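Extracellular solute-binding protein, family 1 (Bifidobacterium longum subsp. infantis, PDB 6FTH) probably captures human milk oligosaccharides outside the cell and hands them to an ABC transporter for uptake. Local coordinates at residues N472-M475 with Q476-T480; L360-E363 with K364-V367; M214-L217 with N218-G221; V35-P38 with A39-K42. All coordinates share one frame; numbering follows the deposited sequence.

Contact 1 (N472-M475 with Q476-T480)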
ATOM      1  N   ASN A 472       1.491   9.350  19.274  1.00 19.07           N
ATOM      2  CA  ASN A 472       1.190  10.737  19.621  1.00 19.99           C
ATOM      3  C   ASN A 472       2.470  11.530  19.838  1.00 20.04           C
ATOM      4  O   ASN A 472       2.603  12.663  19.358  1.00 20.09           O
ATOM      5  CB  ASN A 472       0.338  10.812  20.888  1.00 22.66           C
ATOM      6  CG  ASN A 472      -1.047  10.212  20.730  1.00 27.59           C
ATOM      7  OD1 ASN A 472      -1.647  10.248  19.658  1.00 31.43           O
ATOM      8  ND2 ASN A 472      -1.577   9.678  21.832  1.00 33.66           N
ATOM      9  N   VAL A 473       3.431  10.954  20.563  1.00 16.44           N
ATOM     10  CA  VAL A 473       4.694  11.637  20.805  1.00 15.23           C
ATOM     11  C   VAL A 473       5.464  11.796  19.506  1.00 15.27           C
ATOM     12  O   VAL A 473       5.969  12.878  19.198  1.00 17.62           O
ATOM     13  CB  VAL A 473       5.521  10.881  21.864  1.00 15.83           C
ATOM     14  CG1 VAL A 473       6.908  11.497  22.053  1.00 16.75           C
ATOM     15  CG2 VAL A 473       4.742  10.805  23.197  1.00 17.62           C
ATOM     16  N   VAL A 474       5.593  10.709  18.740  1.00 15.32           N
ATOM     17  CA  VAL A 474       6.398  10.745  17.522  1.00 17.13           C
ATOM     18  C   VAL A 474       5.866  11.805  16.568  1.00 15.93           C
ATOM     19  O   VAL A 474       6.638  12.599  16.011  1.00 17.01           O
ATOM     20  CB  VAL A 474       6.434   9.355  16.855  1.00 15.37           C
ATOM     21  CG1 VAL A 474       7.108   9.434  15.462  1.00 18.26           C
ATOM     22  CG2 VAL A 474       7.203   8.355  17.707  1.00 15.98           C
ATOM     23  N   MET A 475       4.551  11.812  16.350  1.00 17.20           N
ATOM     24  CA  MET A 475       3.965  12.710  15.359  1.00 19.58           C
ATOM     25  C   MET A 475       4.158  14.160  15.783  1.00 20.00           C
ATOM     26  O   MET A 475       4.543  15.009  14.970  1.00 19.62           O
ATOM     27  CB  MET A 475       2.483  12.364  15.180  1.00 22.72           C
ATOM     28  CG  MET A 475       1.661  13.332  14.337  1.00 29.84           C
ATOM     29  SD  MET A 475      -0.067  12.804  14.060  1.00 36.43           S
ATOM     30  CE  MET A 475      -0.352  11.780  15.509  1.00 31.63           C
ATOM     31  N   GLN A 476       3.923  14.455  17.065  1.00 17.47           N
ATOM     32  CA  GLN A 476       4.063  15.822  17.550  1.00 18.30           C
ATOM     33  C   GLN A 476       5.511  16.286  17.483  1.00 18.41           C
ATOM     34  O   GLN A 476       5.803  17.366  16.957  1.00 19.27           O
ATOM     35  CB  GLN A 476       3.513  15.919  18.977  1.00 22.77           C
ATOM     36  CG  GLN A 476       3.479  17.330  19.542  1.00 31.75           C
ATOM     37  CD  GLN A 476       4.786  17.750  20.198  1.00 37.05           C
ATOM     38  OE1 GLN A 476       5.401  18.753  19.812  1.00 43.72           O
ATOM     39  NE2 GLN A 476       5.210  16.992  21.209  1.00 41.97           N
ATOM     40  N   LYS A 477       6.443  15.496  18.034  1.00 14.90           N
ATOM     41  CA  LYS A 477       7.830  15.921  18.066  1.00 16.25           C
ATOM     42  C   LYS A 477       8.419  15.979  16.666  1.00 16.14           C
ATOM     43  O   LYS A 477       9.172  16.904  16.345  1.00 15.85           O
ATOM     44  CB  LYS A 477       8.666  15.005  18.951  1.00 16.66           C
ATOM     45  CG  LYS A 477       8.195  14.943  20.409  1.00 23.00           C
ATOM     46  CD  LYS A 477       8.973  15.865  21.328  1.00 33.25           C
ATOM     47  CE  LYS A 477       9.009  17.284  20.834  1.00 32.86           C
ATOM     48  NZ  LYS A 477       9.374  18.250  21.920  1.00 34.04           N
ATOM     49  N   THR A 478       8.114  14.990  15.826  1.00 15.43           N
ATOM     50  CA  THR A 478       8.700  14.981  14.494  1.00 15.56           C
ATOM     51  C   THR A 478       8.292  16.228  13.712  1.00 15.36           C
ATOM     52  O   THR A 478       9.143  16.919  13.131  1.00 15.07           O
ATOM     53  CB  THR A 478       8.305  13.699  13.758  1.00 15.66           C
ATOM     54  OG1 THR A 478       8.803  12.551  14.472  1.00 16.83           O
ATOM     55  CG2 THR A 478       8.929  13.692  12.380  1.00 15.99           C
ATOM     56  N   ALA A 479       6.996  16.555  13.730  1.00 15.13           N
ATOM     57  CA  ALA A 479       6.527  17.715  12.977  1.00 18.11           C
ATOM     58  C   ALA A 479       7.136  18.996  13.530  1.00 18.73           C
ATOM     59  O   ALA A 479       7.574  19.870  12.770  1.00 17.92           O
ATOM     60  CB  ALA A 479       5.003  17.785  13.010  1.00 19.78           C
ATOM     61  N   THR A 480       7.188  19.121  14.858  1.00 17.89           N
ATOM     62  CA  THR A 480       7.752  20.327  15.468  1.00 18.47           C
ATOM     63  C   THR A 480       9.225  20.484  15.115  1.00 17.89           C
ATOM     64  O   THR A 480       9.678  21.568  14.733  1.00 19.25           O
ATOM     65  CB  THR A 480       7.550  20.270  16.988  1.00 22.95           C
ATOM     66  OG1 THR A 480       6.140  20.273  17.259  1.00 26.28           O
ATOM     67  CG2 THR A 480       8.232  21.453  17.671  1.00 25.09           C
TER

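Contact 2 (L360-E363 with K364-V367)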
ATOM      1  N   LEU A 360     -14.565 -17.516  -7.808  1.00 14.09           N
ATOM      2  CA  LEU A 360     -13.983 -16.178  -7.736  1.00 15.44           C
ATOM      3  C   LEU A 360     -12.520 -16.186  -8.137  1.00 10.77           C
ATOM      4  O   LEU A 360     -12.058 -15.261  -8.815  1.00 13.74           O
ATOM      5  CB  LEU A 360     -14.125 -15.581  -6.329  1.00 13.82           C
ATOM      6  CG  LEU A 360     -15.534 -15.097  -5.965  1.00 14.56           C
ATOM      7  CD1 LEU A 360     -15.617 -14.861  -4.466  1.00 14.97           C
ATOM      8  CD2 LEU A 360     -15.935 -13.841  -6.710  1.00 18.56           C
ATOM      9  N   TYR A 361     -11.791 -17.231  -7.727  1.00 12.65           N
ATOM     10  CA  TYR A 361     -10.357 -17.361  -7.960  1.00 13.71           C
ATOM     11  C   TYR A 361     -10.022 -18.060  -9.273  1.00 15.32           C
ATOM     12  O   TYR A 361      -8.838 -18.264  -9.582  1.00 14.71           O
ATOM     13  CB  TYR A 361      -9.695 -18.027  -6.737  1.00 13.21           C
ATOM     14  CG  TYR A 361      -9.568 -17.022  -5.595  1.00 14.72           C
ATOM     15  CD1 TYR A 361     -10.672 -16.647  -4.836  1.00 14.48           C
ATOM     16  CD2 TYR A 361      -8.364 -16.389  -5.333  1.00 13.64           C
ATOM     17  CE1 TYR A 361     -10.578 -15.685  -3.841  1.00 13.65           C
ATOM     18  CE2 TYR A 361      -8.259 -15.427  -4.325  1.00 14.18           C
ATOM     19  CZ  TYR A 361      -9.361 -15.086  -3.590  1.00 13.79           C
ATOM     20  OH  TYR A 361      -9.286 -14.125  -2.604  1.00 14.84           O
ATOM     21  N   SER A 362     -11.031 -18.393 -10.077  1.00 14.38           N
ATOM     22  CA  SER A 362     -10.744 -18.849 -11.423  1.00 13.74           C
ATOM     23  C   SER A 362     -10.355 -17.656 -12.282  1.00 13.23           C
ATOM     24  O   SER A 362     -10.711 -16.514 -11.993  1.00 13.16           O
ATOM     25  CB  SER A 362     -11.981 -19.522 -12.040  1.00 15.53           C
ATOM     26  OG  SER A 362     -12.980 -18.580 -12.376  1.00 15.68           O
ATOM     27  N   GLU A 363      -9.666 -17.935 -13.392  1.00 15.00           N
ATOM     28  CA  GLU A 363      -9.266 -16.855 -14.286  1.00 12.72           C
ATOM     29  C   GLU A 363     -10.480 -16.104 -14.821  1.00 16.41           C
ATOM     30  O   GLU A 363     -10.486 -14.864 -14.851  1.00 14.98           O
ATOM     31  CB  GLU A 363      -8.400 -17.421 -15.412  1.00 14.44           C
ATOM     32  CG  GLU A 363      -7.857 -16.390 -16.386  1.00 14.13           C
ATOM     33  CD  GLU A 363      -6.948 -16.999 -17.436  1.00 17.05           C
ATOM     34  OE1 GLU A 363      -6.221 -17.945 -17.051  1.00 18.82           O
ATOM     35  OE2 GLU A 363      -6.959 -16.541 -18.609  1.00 16.40           O
ATOM     36  N   LYS A 364     -11.530 -16.851 -15.198  1.00 17.02           N
ATOM     37  CA  LYS A 364     -12.782 -16.275 -15.691  1.00 18.20           C
ATOM     38  C   LYS A 364     -13.304 -15.160 -14.787  1.00 16.08           C
ATOM     39  O   LYS A 364     -13.622 -14.058 -15.261  1.00 14.84           O
ATOM     40  CB  LYS A 364     -13.816 -17.400 -15.799  1.00 19.69           C
ATOM     41  CG  LYS A 364     -15.192 -16.995 -16.283  1.00 19.63           C
ATOM     42  CD  LYS A 364     -16.190 -18.184 -16.310  1.00 23.63           C
ATOM     43  CE  LYS A 364     -15.829 -19.252 -17.329  1.00 28.63           C
ATOM     44  NZ  LYS A 364     -16.886 -20.317 -17.403  1.00 30.05           N
ATOM     45  N   TYR A 365     -13.382 -15.414 -13.480  1.00 15.33           N
ATOM     46  CA  TYR A 365     -13.992 -14.424 -12.583  1.00 14.42           C
ATOM     47  C   TYR A 365     -12.976 -13.475 -11.957  1.00 14.91           C
ATOM     48  O   TYR A 365     -13.323 -12.343 -11.629  1.00 14.74           O
ATOM     49  CB  TYR A 365     -14.913 -15.084 -11.553  1.00 14.43           C
ATOM     50  CG  TYR A 365     -16.129 -15.648 -12.250  1.00 16.53           C
ATOM     51  CD1 TYR A 365     -17.055 -14.800 -12.793  1.00 16.14           C
ATOM     52  CD2 TYR A 365     -16.286 -17.003 -12.431  1.00 16.16           C
ATOM     53  CE1 TYR A 365     -18.157 -15.276 -13.506  1.00 18.42           C
ATOM     54  CE2 TYR A 365     -17.382 -17.513 -13.132  1.00 18.21           C
ATOM     55  CZ  TYR A 365     -18.307 -16.633 -13.665  1.00 20.91           C
ATOM     56  OH  TYR A 365     -19.385 -17.112 -14.378  1.00 19.07           O
ATOM     57  N   SER A 366     -11.723 -13.885 -11.823  1.00 13.75           N
ATOM     58  CA  SER A 366     -10.721 -12.950 -11.323  1.00 13.25           C
ATOM     59  C   SER A 366     -10.501 -11.816 -12.312  1.00 13.56           C
ATOM     60  O   SER A 366     -10.468 -10.642 -11.927  1.00 13.36           O
ATOM     61  CB  SER A 366      -9.409 -13.688 -11.029  1.00 11.14           C
ATOM     62  OG  SER A 366      -9.494 -14.517  -9.881  1.00 13.79           O
ATOM     63  N   VAL A 367     -10.403 -12.136 -13.604  1.00 12.14           N
ATOM     64  CA  VAL A 367     -10.213 -11.090 -14.598  1.00 12.12           C
ATOM     65  C   VAL A 367     -11.435 -10.186 -14.673  1.00 11.82           C
ATOM     66  O   VAL A 367     -11.299  -8.959 -14.737  1.00 14.57           O
ATOM     67  CB  VAL A 367      -9.830 -11.682 -15.970  1.00 14.19           C
ATOM     68  CG1 VAL A 367      -9.822 -10.591 -17.017  1.00 15.31           C
ATOM     69  CG2 VAL A 367      -8.465 -12.362 -15.887  1.00 15.02           C
TER

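Contact 3 (M214-L217 with N218-G221)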
ATOM      1  N   MET A 214       9.126  10.402   5.238  1.00 10.43           N
ATOM      2  CA  MET A 214      10.138   9.515   5.819  1.00 12.11           C
ATOM      3  C   MET A 214      10.610   8.454   4.854  1.00 12.90           C
ATOM      4  O   MET A 214      11.430   7.609   5.217  1.00 11.32           O
ATOM      5  CB  MET A 214       9.648   8.900   7.129  1.00 13.86           C
ATOM      6  CG  MET A 214       9.403   9.928   8.206  1.00 18.79           C
ATOM      7  SD  MET A 214      10.817  11.018   8.353  1.00 26.56           S
ATOM      8  CE  MET A 214      10.213  12.324   9.433  1.00 24.72           C
ATOM      9  N   LEU A 215      10.145   8.479   3.620  1.00 11.75           N
ATOM     10  CA  LEU A 215      10.809   7.689   2.595  1.00 10.54           C
ATOM     11  C   LEU A 215      12.284   8.059   2.455  1.00 11.58           C
ATOM     12  O   LEU A 215      13.053   7.262   1.907  1.00 11.05           O
ATOM     13  CB  LEU A 215      10.072   7.842   1.276  1.00 11.28           C
ATOM     14  CG  LEU A 215       8.739   7.118   1.177  1.00 11.15           C
ATOM     15  CD1 LEU A 215       7.966   7.651  -0.007  1.00 12.35           C
ATOM     16  CD2 LEU A 215       8.937   5.597   1.052  1.00 12.68           C
ATOM     17  N   LEU A 216      12.710   9.233   2.937  1.00 10.61           N
ATOM     18  CA  LEU A 216      14.139   9.563   2.953  1.00 10.13           C
ATOM     19  C   LEU A 216      14.944   8.677   3.903  1.00 10.73           C
ATOM     20  O   LEU A 216      16.179   8.697   3.844  1.00 11.95           O
ATOM     21  CB  LEU A 216      14.382  11.052   3.260  1.00 12.65           C
ATOM     22  CG  LEU A 216      14.072  12.010   2.108  1.00 16.21           C
ATOM     23  CD1 LEU A 216      14.596  13.390   2.479  1.00 16.83           C
ATOM     24  CD2 LEU A 216      14.674  11.577   0.793  1.00 15.15           C
ATOM     25  N   LEU A 217      14.288   7.882   4.756  1.00 11.78           N
ATOM     26  CA  LEU A 217      15.051   6.898   5.527  1.00 11.08           C
ATOM     27  C   LEU A 217      15.809   5.950   4.615  1.00 11.12           C
ATOM     28  O   LEU A 217      16.891   5.470   4.973  1.00 10.82           O
ATOM     29  CB  LEU A 217      14.127   6.083   6.433  1.00  9.89           C
ATOM     30  CG  LEU A 217      13.646   6.794   7.695  1.00 12.41           C
ATOM     31  CD1 LEU A 217      12.422   6.122   8.303  1.00 14.87           C
ATOM     32  CD2 LEU A 217      14.792   6.850   8.712  1.00 12.97           C
ATOM     33  N   ASN A 218      15.291   5.697   3.411  1.00 10.02           N
ATOM     34  CA  ASN A 218      15.998   4.815   2.483  1.00  8.62           C
ATOM     35  C   ASN A 218      17.363   5.388   2.091  1.00 10.13           C
ATOM     36  O   ASN A 218      18.307   4.622   1.818  1.00  9.44           O
ATOM     37  CB  ASN A 218      15.120   4.584   1.248  1.00  9.54           C
ATOM     38  CG  ASN A 218      13.897   3.732   1.564  1.00  9.65           C
ATOM     39  OD1 ASN A 218      13.994   2.521   1.854  1.00  9.41           O
ATOM     40  ND2 ASN A 218      12.724   4.356   1.519  1.00 10.82           N
ATOM     41  N   SER A 219      17.482   6.719   2.075  1.00  9.98           N
ATOM     42  CA  SER A 219      18.756   7.392   1.819  1.00 11.55           C
ATOM     43  C   SER A 219      19.812   6.982   2.815  1.00 11.56           C
ATOM     44  O   SER A 219      21.007   7.063   2.504  1.00 12.82           O
ATOM     45  CB  SER A 219      18.616   8.912   1.964  1.00 10.78           C
ATOM     46  OG  SER A 219      17.706   9.428   1.029  1.00 14.84           O
ATOM     47  N   THR A 220      19.397   6.623   4.024  1.00 10.38           N
ATOM     48  CA  THR A 220      20.318   6.330   5.119  1.00 10.04           C
ATOM     49  C   THR A 220      20.672   4.863   5.213  1.00 13.68           C
ATOM     50  O   THR A 220      21.500   4.499   6.068  1.00 13.31           O
ATOM     51  CB  THR A 220      19.735   6.782   6.470  1.00 11.17           C
ATOM     52  OG1 THR A 220      18.702   5.887   6.915  1.00 12.45           O
ATOM     53  CG2 THR A 220      19.183   8.190   6.401  1.00 13.50           C
ATOM     54  N   GLY A 221      20.087   4.022   4.376  1.00 11.83           N
ATOM     55  CA  GLY A 221      20.341   2.603   4.411  1.00 11.73           C
ATOM     56  C   GLY A 221      19.345   1.793   5.207  1.00 11.75           C
ATOM     57  O   GLY A 221      19.586   0.600   5.427  1.00 15.77           O
TER

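Contact 4 (V35-P38 with A39-K42)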
ATOM      1  N   VAL A  35     -17.562  -5.293   0.811  1.00 15.28           N
ATOM      2  CA  VAL A  35     -17.128  -3.931   1.083  1.00 14.79           C
ATOM      3  C   VAL A  35     -16.584  -3.394  -0.236  1.00 17.38           C
ATOM      4  O   VAL A  35     -15.685  -4.000  -0.836  1.00 15.77           O
ATOM      5  CB  VAL A  35     -16.064  -3.897   2.190  1.00 14.88           C
ATOM      6  CG1 VAL A  35     -15.648  -2.479   2.505  1.00 17.24           C
ATOM      7  CG2 VAL A  35     -16.565  -4.620   3.451  1.00 16.28           C
ATOM      8  N   LYS A  36     -17.164  -2.296  -0.712  1.00 15.26           N
ATOM      9  CA  LYS A  36     -16.990  -1.829  -2.080  1.00 14.74           C
ATOM     10  C   LYS A  36     -15.969  -0.700  -2.211  1.00 17.53           C
ATOM     11  O   LYS A  36     -15.920   0.236  -1.400  1.00 16.75           O
ATOM     12  CB  LYS A  36     -18.329  -1.337  -2.636  1.00 17.25           C
ATOM     13  CG  LYS A  36     -19.408  -2.405  -2.779  1.00 15.82           C
ATOM     14  CD  LYS A  36     -19.166  -3.452  -3.895  1.00 18.40           C
ATOM     15  CE  LYS A  36     -19.186  -2.858  -5.295  1.00 17.89           C
ATOM     16  NZ  LYS A  36     -20.445  -2.043  -5.504  1.00 18.47           N
ATOM     17  N   ARG A  37     -15.180  -0.773  -3.276  1.00 15.92           N
ATOM     18  CA  ARG A  37     -14.356   0.350  -3.678  1.00 15.98           C
ATOM     19  C   ARG A  37     -15.253   1.516  -4.094  1.00 16.84           C
ATOM     20  O   ARG A  37     -16.335   1.312  -4.653  1.00 15.73           O
ATOM     21  CB  ARG A  37     -13.548  -0.057  -4.899  1.00 17.16           C
ATOM     22  CG  ARG A  37     -12.488   0.910  -5.348  1.00 16.45           C
ATOM     23  CD  ARG A  37     -12.015   0.485  -6.708  1.00 16.41           C
ATOM     24  NE  ARG A  37     -10.900   1.265  -7.210  1.00 19.65           N
ATOM     25  CZ  ARG A  37     -11.011   2.441  -7.823  1.00 22.79           C
ATOM     26  NH1 ARG A  37     -12.198   3.026  -7.983  1.00 23.99           N
ATOM     27  NH2 ARG A  37      -9.925   3.052  -8.275  1.00 28.16           N
ATOM     28  N   PRO A  38     -14.818   2.750  -3.869  1.00 16.60           N
ATOM     29  CA  PRO A  38     -15.528   3.872  -4.482  1.00 18.44           C
ATOM     30  C   PRO A  38     -15.571   3.727  -5.998  1.00 19.35           C
ATOM     31  O   PRO A  38     -14.733   3.055  -6.611  1.00 19.15           O
ATOM     32  CB  PRO A  38     -14.701   5.093  -4.062  1.00 22.81           C
ATOM     33  CG  PRO A  38     -14.036   4.685  -2.798  1.00 21.28           C
ATOM     34  CD  PRO A  38     -13.746   3.196  -2.963  1.00 18.69           C
ATOM     35  N   ALA A  39     -16.584   4.345  -6.599  1.00 19.18           N
ATOM     36  CA  ALA A  39     -16.718   4.496  -8.051  1.00 17.49           C
ATOM     37  C   ALA A  39     -17.181   3.230  -8.749  1.00 18.99           C
ATOM     38  O   ALA A  39     -17.149   3.185  -9.993  1.00 17.96           O
ATOM     39  CB  ALA A  39     -15.432   4.983  -8.731  1.00 20.20           C
ATOM     40  N   THR A  40     -17.623   2.220  -8.012  1.00 17.40           N
ATOM     41  CA  THR A  40     -18.133   0.979  -8.571  1.00 18.02           C
ATOM     42  C   THR A  40     -19.657   1.009  -8.671  1.00 19.58           C
ATOM     43  O   THR A  40     -20.344   1.611  -7.827  1.00 19.25           O
ATOM     44  CB  THR A  40     -17.665  -0.210  -7.722  1.00 17.39           C
ATOM     45  OG1 THR A  40     -18.012  -0.002  -6.341  1.00 18.59           O
ATOM     46  CG2 THR A  40     -16.172  -0.405  -7.839  1.00 19.04           C
ATOM     47  N   ASP A  41     -20.175   0.385  -9.727  1.00 17.28           N
ATOM     48  CA  ASP A  41     -21.601   0.117  -9.863  1.00 18.76           C
ATOM     49  C   ASP A  41     -22.028  -0.884  -8.797  1.00 19.00           C
ATOM     50  O   ASP A  41     -21.206  -1.487  -8.087  1.00 17.59           O
ATOM     51  CB  ASP A  41     -21.895  -0.455 -11.259  1.00 17.51           C
ATOM     52  CG  ASP A  41     -23.344  -0.258 -11.710  1.00 22.63           C
ATOM     53  OD1 ASP A  41     -24.210   0.121 -10.891  1.00 23.42           O
ATOM     54  OD2 ASP A  41     -23.605  -0.488 -12.913  1.00 24.48           O
ATOM     55  N   LYS A  42     -23.336  -1.020  -8.642  1.00 20.74           N
ATOM     56  CA  LYS A  42     -23.871  -2.062  -7.788  1.00 19.04           C
ATOM     57  C   LYS A  42     -23.525  -3.425  -8.388  1.00 17.59           C
ATOM     58  O   LYS A  42     -23.549  -3.603  -9.605  1.00 18.54           O
ATOM     59  CB  LYS A  42     -25.388  -1.869  -7.712  1.00 24.95           C
ATOM     60  CG  LYS A  42     -26.055  -2.449  -6.487  1.00 34.65           C
ATOM     61  CD  LYS A  42     -25.957  -3.955  -6.544  1.00 34.56           C
ATOM     62  CE  LYS A  42     -26.866  -4.663  -5.628  1.00 34.26           C
ATOM     63  NZ  LYS A  42     -26.361  -6.016  -5.411  1.00 37.70           N
TER

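Contact 1 (N472-M475 with Q476-T480)
The flat peptide carbonyl of Val-474 is gripped from both faces by Thr-478: the hydroxyl tilts in over one face and the backbone N-H over the other. OG1 of Thr-478 lies 2.7 Å from O of Val-474, and N of Thr-478 lies 2.8 Å from the same oxygen, making it the acceptor of two bonds from one residue a helical turn later. The threonine torsion explains the second grip. With OG1 beside its own backbone N (chi1 -61°), the hydroxyl is turned back along the helix; it also shares a hydrogen bond with the OH of Tyr-251, which ties this side of the helix to helix 249-263. CG1 of Val-474 runs alongside, 3.7 Å from OG1 of Thr-478. One residue earlier, Val-473 and Lys-477 lie side by side, with CG1 of the valine 4.0 Å from CG of the lysine. The lysine chain then bends away, and its NZ makes a salt bridge with Glu-490 of helix 487-500. Lys-477 N bonds to Val-473 O at 2.9 Å. The whole is a turn of alpha-helix 457-484 with i to i+4 pairing, reinforced by the threonine hydroxyl-to-carbonyl bond frequent within helices.

Contact 2 (L360-E363 with K364-V367)
A chi1 of 73° swings the hydroxyl of Ser-362 between its own N and carbonyl carbon, where it faces the backbone N of Tyr-365, while a chi1 of -72° lays OG of Ser-366 beside its backbone N and turns it back to Leu-360. The first bond is weak, Ser-362 OG standing 3.4 Å from Tyr-365 N, and the same OG is also bonded to Leu-359 O. The second is firmer: Ser-366 OG sits 2.9 Å from Leu-360 O, in the carbonyl plane and on a lone pair, and a further bond joins that hydroxyl to Trp-412 N. Ser-362 is thus the N-cap of helix 363-371, at a tight junction with helix 350-360, and Ser-366 ties the new helix to the last turn of the old one. The regular helical bonds begin at once, with Ser-366 N 2.8 Å from Ser-362 O and Val-367 N 3.0 Å from Glu-363 O. Glu-363 and Val-367 run alongside each other, CG of the glutamate 4.1 Å from CG2 of the valine; beyond, the carboxylate is held by Arg-384 and Tyr-386. CD2 of Tyr-365 comes 3.7 Å from OG of Ser-362, and the phenol of Tyr-365 reaches Asp-55 of helix 47-56.

Contact 3 (M214-L217 with N218-G221)
From Met-214 to Gly-221 the backbone winds tightly through successive i to i+3 bonds, and at Asn-218, Ser-219 and Thr-220 the N-H stands above the plane of the carbonyl it meets rather than on a lone pair. That placement leaves room for a second donor, and two side chains use it. Asn-218 runs alongside Leu-215 and turns its amide back, so that ND2 lies 3.0 Å from Leu-215 O, tilted only 16° from the carbonyl plane, while N of Asn-218 meets the same oxygen at 3.1 Å. The same ND2 also bonds to the hydroxyl of Thr-224, so its two partners together fix the rotation of the amide. Thr-220 repeats the pattern on Leu-217. Its OG1 is held between its own backbone N and carbonyl carbon (chi1 75°), which brings it 2.7 Å from Leu-217 O, in plane and on a lone pair; the N of Thr-220 approaches that oxygen from above at 2.9 Å. Between these two grips, OG of Ser-219 lies 3.7 Å from CD2 of Leu-216, and its polar partners are the carbonyl of Pro-317 and the indole N-H of Trp-173. Buried carbonyls are thereby satisfied twice over in a largely apolar setting, with Leu-215 and Leu-216 both resting on Phe-296 of strand 292-297. N of Gly-221 still bonds to Asn-218 O, but its positive phi (95°) breaks the helical sense. The arrangement is a 3-10 segment at 214-216 continued by i to i+3 bonds, doubled by asparagine and threonine side chains, in the long connection between strands 197-199 and 235-238.

Contact 4 (V35-P38 with A39-K42)
OG1 of Thr-40 is the meeting point of this turn: it donates to Arg-37 O at 2.7 Å, in the carbonyl plane, and accepts a weak bond from the ammonium group of Lys-36, whose NZ is 3.3 Å away. The same NZ makes a much shorter bond to Asp-41 O, at 2.7 Å. Lys-36 can do both because its chain is curled at every torsion beyond CB, folding back over the turn and crossing the threonine at a slant; a salt bridge with Glu-64 on the neighbouring strand 59-66 completes its grip. The methyl of Thr-40 takes part as well, CG2 lying 4.0 Å from CB of Arg-37. Around this first shell the arginine forms a second. Its chain is extended from CG to NE, which carries the guanidinium past the turn, where NH1 lies 2.9 Å from Pro-38 O and 3.9 Å from CB of Ala-39, the methyl sitting in plane at the guanidinium edge. NE is engaged by Asp-407 in a salt bridge, so the flat group is held from two directions. Further out, OD1 of Asp-41 accepts from N of Lys-42 and from ND2 of Asn-45, and the backbones of Ala-39 and Asp-41 bond to Phe-402. Ala-39 carries the positive phi (77°) that the third position of the turn demands. Residues 37 to 40 are therefore a type II beta turn, with the threonine hydroxyl bridging its ends, set where the chain leaves strand 29-36 on its way to helix 47-56.

Read from the N terminus, the four contacts follow in series, none enclosing or crossing another, and each is local, joining residues a few positions apart. Contact 4 bends the chain out of strand 29-36 toward helix 47-56. Contact 3 coils the connection after strand 197-199, beside the second sheet. Contact 2 joins helices 350-360 and 363-371, and packs on helix 47-56, the one into which the loop of contact 4 leads; their centres are about 18 Å apart. Contact 1, within helix 457-484, touches contact 3 directly, through Thr-478 CG2 and Met-214 CE at 3.5 Å. Contact 3 lies across the chain's centre from contacts 2 and 4, and contact 1 across it from contact 2.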